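N-acetylmuramoyl-L-alanine amidase AmiD (Escherichia coli, PDB 3D2Y) hydrolyses, with one zinc ion per subunit, the link between N-acetylmuramoyl residues and L-amino acids in certain cell-wall glycopeptides. Local coordinates at residues K30-H35 with K135-R140; G68-W73 with I127-P132; V198-L203 with R225-F230; Y210-K215 with M232-T237. One frame throughout, in Å; residues are numbered along the deposited sequence. Where two conformers were deposited one is given.

Interaction 1 of 4, residues K30-H35 with K135-R140; sequences KVLVIH and KDIIAR
Leu32 reaches from strand 31-36 toward helix 124-141 and meets Ile137 and Ile138 with its two methyl ends. The path begins at Leu32 CB, which heads for the helix but stays 5.2 Å from Ile137 CG2. One bond further, Leu32 CG is still 5.0 Å from Ile137 CG2, too far for close packing. CG stands anti to the backbone N (chi1 -176°), and the fork beyond it splits the contact in two. Leu32 CD1 goes to Ile137, at 4.3 Å from Ile137 CD1 and equally 4.3 Å from Ile137 CG2. Leu32 CD2 goes to the next residue of the helix, where it lies 4.3 Å from Ile138 CD1. The two isoleucines play unequal parts: Ile137 starts out toward the strand at its CB, whereas Ile138 is brought nearer by its end. All the touching atoms are methyl carbons, so the join is apolar, and its spacing is rather loose; Ile101 and Ile103 of the adjacent strand 100-105 also pack against Leu32. Val33 is turned to the other face of the sheet, as is His35, a ligand of the catalytic zinc, whose ND1 makes a weak hydrogen bond to the fellow ligand Asp161. A helix laid over a mixed sheet, with a metal-binding histidine near a strand's C-terminal end, belongs to the zinc amidase fold of the AmpD and PGRP family.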
loop_
_atom_site.group_PDB
_atom_site.type_symbol
_atom_site.label_atom_id
_atom_site.label_comp_id
_atom_site.label_asym_id
_atom_site.label_seq_id
_atom_site.Cartn_x
_atom_site.Cartn_y
_atom_site.Cartn_z
ATOM N N LYS A 30 8.255 4.941 -6.707
ATOM C CA LYS A 30 6.948 5.055 -7.331
ATOM C C LYS A 30 5.821 4.578 -6.410
ATOM O O LYS A 30 4.662 4.840 -6.694
ATOM C CB LYS A 30 6.890 4.186 -8.592
ATOM C CG LYS A 30 7.946 4.562 -9.679
ATOM C CD LYS A 30 8.601 3.322 -10.271
ATOM C CE LYS A 30 9.842 3.548 -11.051
ATOM N NZ LYS A 30 9.426 3.450 -12.490
ATOM N N VAL A 31 6.168 3.879 -5.322
ATOM C CA VAL A 31 5.186 3.152 -4.524
ATOM C C VAL A 31 5.364 3.451 -3.030
ATOM O O VAL A 31 6.506 3.567 -2.538
ATOM C CB VAL A 31 5.209 1.606 -4.857
ATOM C CG1 VAL A 31 4.293 0.810 -3.938
ATOM C CG2 VAL A 31 4.825 1.341 -6.365
ATOM N N LEU A 32 4.241 3.670 -2.366
ATOM C CA LEU A 32 4.216 3.813 -0.889
ATOM C C LEU A 32 3.426 2.685 -0.296
ATOM O O LEU A 32 2.205 2.570 -0.539
ATOM C CB LEU A 32 3.570 5.138 -0.501
ATOM C CG LEU A 32 3.540 5.508 0.977
ATOM C CD1 LEU A 32 4.973 5.444 1.550
ATOM C CD2 LEU A 32 2.858 6.884 1.267
ATOM N N VAL A 33 4.115 1.840 0.478
ATOM C CA VAL A 33 3.512 0.652 1.086
ATOM C C VAL A 33 3.204 0.822 2.619
ATOM O O VAL A 33 4.089 1.137 3.397
ATOM C CB VAL A 33 4.399 -0.616 0.912
ATOM C CG1 VAL A 33 3.698 -1.828 1.504
ATOM C CG2 VAL A 33 4.715 -0.884 -0.567
ATOM N N ILE A 34 1.957 0.565 3.013
ATOM C CA ILE A 34 1.551 0.660 4.423
ATOM C C ILE A 34 1.553 -0.717 5.102
ATOM O O ILE A 34 1.003 -1.680 4.562
ATOM C CB ILE A 34 0.153 1.335 4.580
ATOM C CG1 ILE A 34 0.111 2.643 3.781
ATOM C CG2 ILE A 34 -0.117 1.657 6.020
ATOM C CD1 ILE A 34 1.159 3.704 4.240
ATOM N N HIS A 35 2.166 -0.783 6.284
ATOM C CA HIS A 35 2.262 -2.025 7.079
ATOM C C HIS A 35 1.733 -1.798 8.473
ATOM O O HIS A 35 1.716 -0.632 8.926
ATOM C CB HIS A 35 3.749 -2.436 7.272
ATOM C CG HIS A 35 4.505 -2.683 5.997
ATOM N ND1 HIS A 35 4.654 -3.946 5.461
ATOM C CD2 HIS A 35 5.187 -1.839 5.185
ATOM C CE1 HIS A 35 5.364 -3.861 4.351
ATOM N NE2 HIS A 35 5.684 -2.591 4.150
ATOM N N LYS A 135 1.697 12.671 2.721
ATOM C CA LYS A 135 1.558 13.782 1.778
ATOM C C LYS A 135 2.929 14.254 1.281
ATOM O O LYS A 135 3.115 14.503 0.093
ATOM C CB LYS A 135 0.755 14.949 2.394
ATOM C CG LYS A 135 -0.731 14.604 2.548
ATOM C CD LYS A 135 -1.538 15.713 3.184
ATOM C CE LYS A 135 -2.311 16.475 2.126
ATOM N NZ LYS A 135 -3.626 17.005 2.680
ATOM N N ASP A 136 3.897 14.357 2.189
ATOM C CA ASP A 136 5.203 14.848 1.824
ATOM C C ASP A 136 5.855 13.856 0.885
ATOM O O ASP A 136 6.419 14.241 -0.158
ATOM C CB ASP A 136 6.100 15.071 3.035
ATOM C CG ASP A 136 5.782 16.364 3.792
ATOM O OD1 ASP A 136 4.968 17.225 3.340
ATOM O OD2 ASP A 136 6.374 16.503 4.870
ATOM N N ILE A 137 5.740 12.584 1.218
ATOM C CA ILE A 137 6.337 11.525 0.394
ATOM C C ILE A 137 5.755 11.486 -1.008
ATOM O O ILE A 137 6.509 11.484 -2.015
ATOM C CB ILE A 137 6.255 10.127 1.089
ATOM C CG1 ILE A 137 7.045 10.161 2.386
ATOM C CG2 ILE A 137 6.898 9.062 0.182
ATOM C CD1 ILE A 137 6.715 8.973 3.295
ATOM N N ILE A 138 4.423 11.496 -1.068
ATOM C CA ILE A 138 3.670 11.542 -2.324
ATOM C C ILE A 138 4.023 12.780 -3.182
ATOM O O ILE A 138 4.233 12.643 -4.382
ATOM C CB ILE A 138 2.146 11.449 -2.041
ATOM C CG1 ILE A 138 1.790 10.034 -1.543
ATOM C CG2 ILE A 138 1.346 11.907 -3.259
ATOM C CD1 ILE A 138 0.539 9.948 -0.704
ATOM N N ALA A 139 4.130 13.970 -2.570
ATOM C CA ALA A 139 4.621 15.168 -3.274
ATOM C C ALA A 139 6.034 15.030 -3.810
ATOM O O ALA A 139 6.320 15.427 -4.970
ATOM C CB ALA A 139 4.503 16.458 -2.372
ATOM N N ARG A 140 6.925 14.512 -2.961
ATOM C CA ARG A 140 8.349 14.471 -3.279
ATOM C C ARG A 140 8.623 13.687 -4.586
ATOM O O ARG A 140 9.448 14.119 -5.418
ATOM C CB ARG A 140 9.123 13.901 -2.088
ATOM C CG ARG A 140 10.616 13.925 -2.269
ATOM C CD ARG A 140 11.322 14.158 -0.976
ATOM N NE ARG A 140 10.892 13.226 0.052
ATOM C CZ ARG A 140 10.362 13.577 1.218
ATOM N NH1 ARG A 140 10.225 14.857 1.539
ATOM N NH2 ARG A 140 9.994 12.636 2.080
#

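Interaction 2 of 4, residues G68-W73 with I127-P132; sequences GKPRIW and IQALIP
Pro70 and Ile72 close on Ala129 in a small apolar contact between the short hairpin 65-70, with the chain that leaves it, and the N-terminal half of helix 124-141 of the amidase fold. The evidence for close fit is the backbone approach: the CA atoms of Pro70 and Ala129 lie only 5.9 Å apart, a spacing that the small alanine permits. Pro70 sets the CB-CG bond of its ring against the methyl group, with Pro70 CB 3.7 Å and Pro70 CG 3.8 Å from Ala129 CB. Pro63, on the chain entering the hairpin, packs against both residues. Leu130 turns away from the hairpin and packs on Ile103 and Leu105 of strand 100-105, so one flank of the helix meets the hairpin and another meets the central sheet. Ile72 approaches Ala129 differently, by the end of its long branch. Its CG1 is anti to the carbonyl carbon (chi1 -64°) and the branch then runs extended, carrying the terminal methyl past the alanine side chain to the main chain: Ile72 CD1 is 4.3 Å from Ala129 CB but 3.7 Å from Ala129 O.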
loop_
_atom_site.group_PDB
_atom_site.type_symbol
_atom_site.label_atom_id
_atom_site.label_comp_id
_atom_site.label_asym_id
_atom_site.label_seq_id
_atom_site.Cartn_x
_atom_site.Cartn_y
_atom_site.Cartn_z
ATOM N N GLY A 68 5.033 20.597 19.532
ATOM C CA GLY A 68 3.658 20.522 19.062
ATOM C C GLY A 68 3.411 19.550 17.920
ATOM O O GLY A 68 2.359 19.607 17.278
ATOM N N LYS A 69 4.378 18.663 17.671
ATOM C CA LYS A 69 4.369 17.785 16.485
ATOM C C LYS A 69 4.591 16.330 16.882
ATOM O O LYS A 69 5.432 16.079 17.754
ATOM C CB LYS A 69 5.519 18.149 15.546
ATOM C CG LYS A 69 5.418 19.510 14.866
ATOM C CD LYS A 69 6.706 19.807 14.177
ATOM C CE LYS A 69 6.926 21.272 13.976
ATOM N NZ LYS A 69 7.807 21.458 12.791
ATOM N N PRO A 70 3.883 15.361 16.224
ATOM C CA PRO A 70 4.132 13.944 16.514
ATOM C C PRO A 70 5.512 13.531 16.012
ATOM O O PRO A 70 5.931 13.970 14.940
ATOM C CB PRO A 70 3.055 13.219 15.692
ATOM C CG PRO A 70 2.764 14.186 14.539
ATOM C CD PRO A 70 2.804 15.529 15.234
ATOM N N ARG A 71 6.214 12.720 16.790
ATOM C CA ARG A 71 7.531 12.227 16.400
ATOM C C ARG A 71 7.378 10.843 15.771
ATOM O O ARG A 71 6.744 9.953 16.321
ATOM C CB ARG A 71 8.513 12.206 17.591
ATOM C CG ARG A 71 9.868 11.541 17.339
ATOM C CD ARG A 71 10.806 11.651 18.519
ATOM N NE ARG A 71 11.314 13.020 18.717
ATOM C CZ ARG A 71 12.188 13.386 19.654
ATOM N NH1 ARG A 71 12.663 12.510 20.541
ATOM N NH2 ARG A 71 12.572 14.649 19.736
ATOM N N ILE A 72 7.977 10.701 14.597
ATOM C CA ILE A 72 7.996 9.449 13.841
ATOM C C ILE A 72 9.464 9.022 13.653
ATOM O O ILE A 72 10.332 9.878 13.495
ATOM C CB ILE A 72 7.329 9.678 12.439
ATOM C CG1 ILE A 72 5.845 10.046 12.579
ATOM C CG2 ILE A 72 7.487 8.463 11.521
ATOM C CD1 ILE A 72 5.222 10.590 11.265
ATOM N N TRP A 73 9.736 7.712 13.667
ATOM C CA TRP A 73 11.107 7.201 13.581
ATOM C C TRP A 73 11.442 6.898 12.130
ATOM O O TRP A 73 10.637 6.282 11.450
ATOM C CB TRP A 73 11.281 5.959 14.474
ATOM C CG TRP A 73 11.724 6.318 15.884
ATOM C CD1 TRP A 73 12.962 6.143 16.403
ATOM C CD2 TRP A 73 10.936 6.932 16.905
ATOM N NE1 TRP A 73 13.000 6.575 17.704
ATOM C CE2 TRP A 73 11.766 7.060 18.043
ATOM C CE3 TRP A 73 9.595 7.353 16.986
ATOM C CZ2 TRP A 73 11.322 7.640 19.241
ATOM C CZ3 TRP A 73 9.144 7.929 18.187
ATOM C CH2 TRP A 73 10.013 8.061 19.305
ATOM N N ILE A 127 -3.013 7.924 12.810
ATOM C CA ILE A 127 -3.464 8.325 11.463
ATOM C C ILE A 127 -3.146 9.820 11.262
ATOM O O ILE A 127 -2.645 10.253 10.200
ATOM C CB ILE A 127 -4.998 8.033 11.329
ATOM C CG1 ILE A 127 -5.305 6.515 11.556
ATOM C CG2 ILE A 127 -5.551 8.551 10.010
ATOM C CD1 ILE A 127 -4.526 5.540 10.616
ATOM N N GLN A 128 -3.373 10.612 12.310
ATOM C CA GLN A 128 -3.136 12.053 12.213
ATOM C C GLN A 128 -1.652 12.387 11.918
ATOM O O GLN A 128 -1.336 13.354 11.200
ATOM C CB GLN A 128 -3.640 12.773 13.494
ATOM C CG GLN A 128 -5.191 13.011 13.582
ATOM C CD GLN A 128 -5.855 13.383 12.239
ATOM O OE1 GLN A 128 -6.576 12.575 11.642
ATOM N NE2 GLN A 128 -5.607 14.596 11.766
ATOM N N ALA A 129 -0.752 11.590 12.495
ATOM C CA ALA A 129 0.703 11.689 12.286
ATOM C C ALA A 129 1.090 11.219 10.890
ATOM O O ALA A 129 1.942 11.838 10.200
ATOM C CB ALA A 129 1.425 10.862 13.361
ATOM N N LEU A 130 0.463 10.118 10.472
ATOM C CA LEU A 130 0.691 9.529 9.122
ATOM C C LEU A 130 0.376 10.458 7.969
ATOM O O LEU A 130 1.123 10.481 6.994
ATOM C CB LEU A 130 -0.123 8.252 8.994
ATOM C CG LEU A 130 -0.068 7.476 7.674
ATOM C CD1 LEU A 130 1.401 7.136 7.273
ATOM C CD2 LEU A 130 -0.982 6.256 7.748
ATOM N N ILE A 131 -0.736 11.188 8.055
ATOM C CA ILE A 131 -1.224 12.021 6.925
ATOM C C ILE A 131 -0.154 13.001 6.356
ATOM O O ILE A 131 0.140 12.919 5.188
ATOM C CB ILE A 131 -2.623 12.693 7.278
ATOM C CG1 ILE A 131 -3.696 11.596 7.342
ATOM C CG2 ILE A 131 -2.981 13.855 6.275
ATOM C CD1 ILE A 131 -5.095 12.027 8.010
ATOM N N PRO A 132 0.443 13.897 7.186
ATOM C CA PRO A 132 1.469 14.822 6.645
ATOM C C PRO A 132 2.757 14.146 6.128
ATOM O O PRO A 132 3.388 14.656 5.205
ATOM C CB PRO A 132 1.746 15.760 7.814
ATOM C CG PRO A 132 1.368 14.955 9.020
ATOM C CD PRO A 132 0.188 14.160 8.616
#

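Interaction 3 of 4, residues V198-L203 with R225-F230; sequences VDTASL and RVIMAF
Ile227 and Leu203 form the tight part of a helix-helix contact in the C-terminal three-helix unit built from helices 200-210, 220-234 and 245-258, consistent with a peptidoglycan-binding domain following the catalytic one. The evidence is that one methyl meets three carbons of the same isoleucine: Leu203 CD2 is 3.9 Å from Ile227 CG1, 4.0 Å from Ile227 CG2 and 4.0 Å from Ile227 CD1. Both side chains point across the interface and are buried, and Leu204 and Leu207 of helix 200-210 pack on Ile227 as well. With Leu203 CG anti to the backbone N (chi1 179°), the fork of the leucine is carried out to the isoleucine branches. Toward the start of helix 200-210 the fit thins. Thr200 contributes a single methyl, Thr200 CG2 at 3.9 Å from Ile227 CD1, while its hydroxyl stands farther from the isoleucine. The rest of this first turn, with Asp199 and Ala201 exposed, is the solvent side and has polar bonds of its own. Asp199 occupies the N-cap position, and its OD1 takes two donors from Ser202 on opposite faces of the carboxylate plane, both on the anti side. Ser202 OG gives one of these bonds; the capping bond proper runs from Ser202 N to Asp199 OD1 over 3.0 Å, with an N-H...O angle of 148°.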
loop_
_atom_site.group_PDB
_atom_site.type_symbol
_atom_site.label_atom_id
_atom_site.label_comp_id
_atom_site.label_asym_id
_atom_site.label_seq_id
_atom_site.Cartn_x
_atom_site.Cartn_y
_atom_site.Cartn_z
ATOM N N VAL A 198 -20.843 -13.015 -8.518
ATOM C CA VAL A 198 -20.297 -12.720 -9.830
ATOM C C VAL A 198 -19.269 -13.789 -10.212
ATOM O O VAL A 198 -18.712 -14.460 -9.354
ATOM C CB VAL A 198 -19.687 -11.280 -9.823
ATOM C CG1 VAL A 198 -18.446 -11.157 -10.696
ATOM C CG2 VAL A 198 -20.739 -10.260 -10.202
ATOM N N ASP A 199 -19.021 -13.944 -11.509
ATOM C CA ASP A 199 -18.073 -14.915 -12.021
ATOM C C ASP A 199 -16.635 -14.646 -11.486
ATOM O O ASP A 199 -16.073 -13.580 -11.733
ATOM C CB ASP A 199 -18.077 -14.844 -13.538
ATOM C CG ASP A 199 -17.129 -15.808 -14.130
ATOM O OD1 ASP A 199 -16.061 -15.373 -14.591
ATOM O OD2 ASP A 199 -17.418 -17.020 -14.055
ATOM N N THR A 200 -16.053 -15.606 -10.772
ATOM C CA THR A 200 -14.733 -15.390 -10.150
ATOM C C THR A 200 -13.673 -15.014 -11.186
ATOM O O THR A 200 -12.933 -14.061 -10.988
ATOM C CB THR A 200 -14.303 -16.596 -9.276
ATOM O OG1 THR A 200 -15.301 -16.818 -8.286
ATOM C CG2 THR A 200 -12.994 -16.354 -8.560
ATOM N N ALA A 201 -13.581 -15.760 -12.281
ATOM C CA ALA A 201 -12.535 -15.484 -13.262
ATOM C C ALA A 201 -12.551 -14.025 -13.775
ATOM O O ALA A 201 -11.501 -13.393 -13.940
ATOM C CB ALA A 201 -12.611 -16.461 -14.396
ATOM N N SER A 202 -13.751 -13.516 -14.030
ATOM C CA SER A 202 -13.949 -12.179 -14.572
ATOM C C SER A 202 -13.470 -11.153 -13.554
ATOM O O SER A 202 -12.810 -10.204 -13.912
ATOM C CB SER A 202 -15.447 -11.949 -14.864
ATOM O OG SER A 202 -15.881 -12.741 -15.953
ATOM N N LEU A 203 -13.826 -11.347 -12.294
ATOM C CA LEU A 203 -13.325 -10.457 -11.242
ATOM C C LEU A 203 -11.791 -10.487 -11.140
ATOM O O LEU A 203 -11.138 -9.428 -11.037
ATOM C CB LEU A 203 -14.028 -10.740 -9.896
ATOM C CG LEU A 203 -13.556 -9.870 -8.714
ATOM C CD1 LEU A 203 -13.726 -8.322 -8.927
ATOM C CD2 LEU A 203 -14.155 -10.308 -7.370
ATOM N N ARG A 225 -7.661 -15.405 -1.465
ATOM C CA ARG A 225 -6.733 -14.481 -0.846
ATOM C C ARG A 225 -6.586 -13.208 -1.688
ATOM O O ARG A 225 -6.519 -12.108 -1.137
ATOM C CB ARG A 225 -5.379 -15.162 -0.572
ATOM C CG ARG A 225 -5.396 -16.172 0.596
ATOM C CD ARG A 225 -4.642 -15.710 1.871
ATOM N NE ARG A 225 -4.411 -14.255 1.941
ATOM C CZ ARG A 225 -3.624 -13.607 2.809
ATOM N NH1 ARG A 225 -2.929 -14.251 3.747
ATOM N NH2 ARG A 225 -3.522 -12.284 2.703
ATOM N N VAL A 226 -6.574 -13.337 -3.014
ATOM C CA VAL A 226 -6.444 -12.126 -3.855
ATOM C C VAL A 226 -7.681 -11.232 -3.652
ATOM O O VAL A 226 -7.561 -10.025 -3.454
ATOM C CB VAL A 226 -6.222 -12.467 -5.327
ATOM C CG1 VAL A 226 -6.217 -11.203 -6.182
ATOM C CG2 VAL A 226 -4.897 -13.197 -5.498
ATOM N N ILE A 227 -8.866 -11.842 -3.658
ATOM C CA ILE A 227 -10.101 -11.072 -3.661
ATOM C C ILE A 227 -10.250 -10.466 -2.275
ATOM O O ILE A 227 -10.631 -9.301 -2.119
ATOM C CB ILE A 227 -11.313 -11.952 -4.045
ATOM C CG1 ILE A 227 -11.288 -12.281 -5.564
ATOM C CG2 ILE A 227 -12.592 -11.203 -3.749
ATOM C CD1 ILE A 227 -12.154 -13.514 -6.043
ATOM N N MET A 228 -9.889 -11.255 -1.276
ATOM C CA MET A 228 -9.886 -10.815 0.111
ATOM C C MET A 228 -8.973 -9.586 0.325
ATOM O O MET A 228 -9.383 -8.601 0.961
ATOM C CB MET A 228 -9.464 -11.982 0.999
ATOM C CG MET A 228 -9.501 -11.732 2.489
ATOM S SD MET A 228 -8.858 -13.153 3.438
ATOM C CE MET A 228 -9.272 -14.588 2.430
ATOM N N ALA A 229 -7.739 -9.654 -0.189
ATOM C CA ALA A 229 -6.802 -8.527 -0.122
ATOM C C ALA A 229 -7.436 -7.217 -0.693
ATOM O O ALA A 229 -7.333 -6.137 -0.087
ATOM C CB ALA A 229 -5.504 -8.877 -0.848
ATOM N N PHE A 230 -8.125 -7.349 -1.812
ATOM C CA PHE A 230 -8.751 -6.221 -2.495
ATOM C C PHE A 230 -9.892 -5.639 -1.622
ATOM O O PHE A 230 -10.040 -4.394 -1.463
ATOM C CB PHE A 230 -9.274 -6.681 -3.864
ATOM C CG PHE A 230 -10.036 -5.632 -4.607
ATOM C CD1 PHE A 230 -9.379 -4.532 -5.152
ATOM C CD2 PHE A 230 -11.435 -5.759 -4.801
ATOM C CE1 PHE A 230 -10.091 -3.545 -5.849
ATOM C CE2 PHE A 230 -12.166 -4.776 -5.489
ATOM C CZ PHE A 230 -11.480 -3.662 -6.009
#

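Interaction 4 of 4, residues Y210-K215 with M232-T237; sequences YGYDVK and MHFRPT
His233 CB lies 4.4 Å from Tyr212 OH, a peripheral approach made near the C-terminal end of helix 220-234. The polar ends of this pair share a partner: Asp153 is hydrogen-bonded by His233 ND1 at its OD2 and by Tyr212 OH at its OD1, which should fix both the imidazole rotation and the phenol. Trp168 stacks on the imidazole, and His233 CD2 sits 3.4 Å above the plane of the next ring in sequence, over its centre. That ring is Phe234, which carries most of the contact. Its CG is anti to the carbonyl carbon (chi1 -65°), directing the CD2-CE2-CZ side of the phenyl group to both tyrosines. Tyr212 OH arrives at the phenyl edge, in its plane, 3.7 Å from Phe234 CE2. Tyr210 and Phe234 run toward each other from opposite directions: Tyr210 OH is 3.9 Å from Phe234 CZ, and Tyr210 CE2 is 4.1 Å from Phe234 CE2. The planes of the Tyr210 and Phe234 rings stand at 89°, with centroids 5.9 Å apart. Arg235 then leaves the helical conformation, and its guanidinium pairs with Asp244 and Glu246. The buried rings form an aromatic cluster at the end of the C-terminal helix 220-234; Asp153, two residues after the zinc ligand His151, links it to the catalytic amidase fold.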
loop_
_atom_site.group_PDB
_atom_site.type_symbol
_atom_site.label_atom_id
_atom_site.label_comp_id
_atom_site.label_asym_id
_atom_site.label_seq_id
_atom_site.Cartn_x
_atom_site.Cartn_y
_atom_site.Cartn_z
ATOM N N TYR A 210 -5.769 -4.116 -12.379
ATOM C CA TYR A 210 -5.640 -3.033 -11.391
ATOM C C TYR A 210 -4.273 -3.092 -10.673
ATOM O O TYR A 210 -3.701 -2.044 -10.347
ATOM C CB TYR A 210 -6.824 -2.937 -10.399
ATOM C CG TYR A 210 -6.687 -1.698 -9.500
ATOM C CD1 TYR A 210 -6.917 -0.414 -10.010
ATOM C CD2 TYR A 210 -6.245 -1.803 -8.175
ATOM C CE1 TYR A 210 -6.781 0.702 -9.205
ATOM C CE2 TYR A 210 -6.061 -0.639 -7.362
ATOM C CZ TYR A 210 -6.356 0.587 -7.895
ATOM O OH TYR A 210 -6.163 1.724 -7.137
ATOM N N GLY A 211 -3.780 -4.312 -10.424
ATOM C CA GLY A 211 -2.388 -4.497 -10.102
ATOM C C GLY A 211 -2.041 -5.723 -9.312
ATOM O O GLY A 211 -0.856 -5.979 -9.086
ATOM N N TYR A 212 -3.067 -6.493 -8.931
ATOM C CA TYR A 212 -2.887 -7.646 -8.049
ATOM C C TYR A 212 -2.175 -8.800 -8.757
ATOM O O TYR A 212 -2.403 -9.052 -9.899
ATOM C CB TYR A 212 -4.234 -8.111 -7.398
ATOM C CG TYR A 212 -4.761 -7.148 -6.355
ATOM C CD1 TYR A 212 -4.599 -7.381 -4.961
ATOM C CD2 TYR A 212 -5.380 -5.966 -6.761
ATOM C CE1 TYR A 212 -5.077 -6.422 -4.034
ATOM C CE2 TYR A 212 -5.848 -5.048 -5.897
ATOM C CZ TYR A 212 -5.730 -5.264 -4.516
ATOM O OH TYR A 212 -6.177 -4.262 -3.676
ATOM N N ASP A 213 -1.402 -9.578 -8.001
ATOM C CA ASP A 213 -0.663 -10.716 -8.540
ATOM C C ASP A 213 -1.687 -11.832 -8.751
ATOM O O ASP A 213 -2.235 -12.357 -7.782
ATOM C CB ASP A 213 0.343 -11.157 -7.457
ATOM C CG ASP A 213 1.416 -12.131 -7.956
ATOM O OD1 ASP A 213 1.584 -12.321 -9.173
ATOM O OD2 ASP A 213 2.137 -12.691 -7.086
ATOM N N VAL A 214 -1.991 -12.184 -9.996
ATOM C CA VAL A 214 -2.920 -13.270 -10.273
ATOM C C VAL A 214 -2.213 -14.183 -11.260
ATOM O O VAL A 214 -1.816 -13.733 -12.317
ATOM C CB VAL A 214 -4.247 -12.738 -10.892
ATOM C CG1 VAL A 214 -5.140 -13.882 -11.398
ATOM C CG2 VAL A 214 -5.030 -11.918 -9.897
ATOM N N LYS A 215 -2.013 -15.450 -10.889
ATOM C CA LYS A 215 -1.324 -16.395 -11.772
ATOM C C LYS A 215 -2.350 -17.306 -12.438
ATOM O O LYS A 215 -3.423 -17.512 -11.864
ATOM C CB LYS A 215 -0.269 -17.188 -10.996
ATOM C CG LYS A 215 0.690 -16.287 -10.221
ATOM C CD LYS A 215 1.665 -17.062 -9.362
ATOM C CE LYS A 215 2.497 -16.116 -8.494
ATOM N NZ LYS A 215 3.178 -15.014 -9.279
ATOM N N MET A 232 -10.323 -6.079 1.713
ATOM C CA MET A 232 -9.745 -5.460 2.922
ATOM C C MET A 232 -9.376 -4.001 2.706
ATOM O O MET A 232 -9.542 -3.198 3.615
ATOM C CB MET A 232 -8.539 -6.233 3.475
ATOM C CG MET A 232 -8.884 -7.561 4.105
ATOM S SD MET A 232 -7.481 -8.265 4.977
ATOM C CE MET A 232 -6.431 -8.828 3.658
ATOM N N HIS A 233 -8.949 -3.658 1.484
ATOM C CA HIS A 233 -8.581 -2.285 1.126
ATOM C C HIS A 233 -9.834 -1.462 0.699
ATOM O O HIS A 233 -10.036 -0.324 1.160
ATOM C CB HIS A 233 -7.500 -2.353 0.022
ATOM C CG HIS A 233 -6.847 -1.041 -0.321
ATOM N ND1 HIS A 233 -5.557 -0.960 -0.815
ATOM C CD2 HIS A 233 -7.325 0.230 -0.304
ATOM C CE1 HIS A 233 -5.267 0.307 -1.070
ATOM N NE2 HIS A 233 -6.330 1.041 -0.784
ATOM N N PHE A 234 -10.677 -2.035 -0.161
ATOM C CA PHE A 234 -11.656 -1.264 -0.910
ATOM C C PHE A 234 -13.109 -1.621 -0.618
ATOM O O PHE A 234 -14.006 -0.888 -1.045
ATOM C CB PHE A 234 -11.399 -1.352 -2.429
ATOM C CG PHE A 234 -10.117 -0.736 -2.874
ATOM C CD1 PHE A 234 -10.023 0.658 -3.004
ATOM C CD2 PHE A 234 -9.014 -1.536 -3.211
ATOM C CE1 PHE A 234 -8.862 1.256 -3.433
ATOM C CE2 PHE A 234 -7.815 -0.916 -3.634
ATOM C CZ PHE A 234 -7.761 0.486 -3.765
ATOM N N ARG A 235 -13.352 -2.699 0.149
ATOM C CA ARG A 235 -14.732 -3.088 0.517
ATOM C C ARG A 235 -14.683 -3.847 1.848
ATOM O O ARG A 235 -14.985 -5.037 1.918
ATOM C CB ARG A 235 -15.404 -3.925 -0.584
ATOM C CG ARG A 235 -16.951 -3.801 -0.640
ATOM C CD ARG A 235 -17.685 -4.616 0.437
ATOM N NE ARG A 235 -17.365 -6.037 0.321
ATOM C CZ ARG A 235 -18.041 -6.913 -0.422
ATOM N NH1 ARG A 235 -17.653 -8.177 -0.461
ATOM N NH2 ARG A 235 -19.111 -6.536 -1.108
ATOM N N PRO A 236 -14.224 -3.163 2.898
ATOM C CA PRO A 236 -13.917 -3.821 4.156
ATOM C C PRO A 236 -15.090 -4.298 4.983
ATOM O O PRO A 236 -14.887 -4.994 5.960
ATOM C CB PRO A 236 -13.124 -2.767 4.915
ATOM C CG PRO A 236 -13.513 -1.482 4.323
ATOM C CD PRO A 236 -13.862 -1.736 2.912
ATOM N N THR A 237 -16.308 -3.947 4.596
ATOM C CA THR A 237 -17.490 -4.517 5.255
ATOM C C THR A 237 -17.628 -6.037 5.090
ATOM O O THR A 237 -18.196 -6.706 5.973
ATOM C CB THR A 237 -18.798 -3.825 4.787
ATOM O OG1 THR A 237 -18.979 -3.999 3.366
ATOM C CG2 THR A 237 -18.744 -2.335 5.152
#

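Overall arrangement
Followed from the N terminus, the chain first lays down strand 31-36, then passes the hairpin before reaching helix 124-141. That helix closes two loops: interaction 2, between 68-73 and 127-132, is nested inside the longer loop of interaction 1, and together they tie the helix to the hairpin and to the central sheet. Interactions 3 and 4 come afterwards, in series with the first pair. Their segments alternate, so the two contacts cross, with helix 220-234 serving both; they touch where Tyr212 OH lies 3.4 Å from Phe230 CA. Interaction 3 joins helices 200-210 and 220-234, interaction 4 the loop between them and the latter's end. Interactions 2 and 3 lie on opposite sides of the chain's centre.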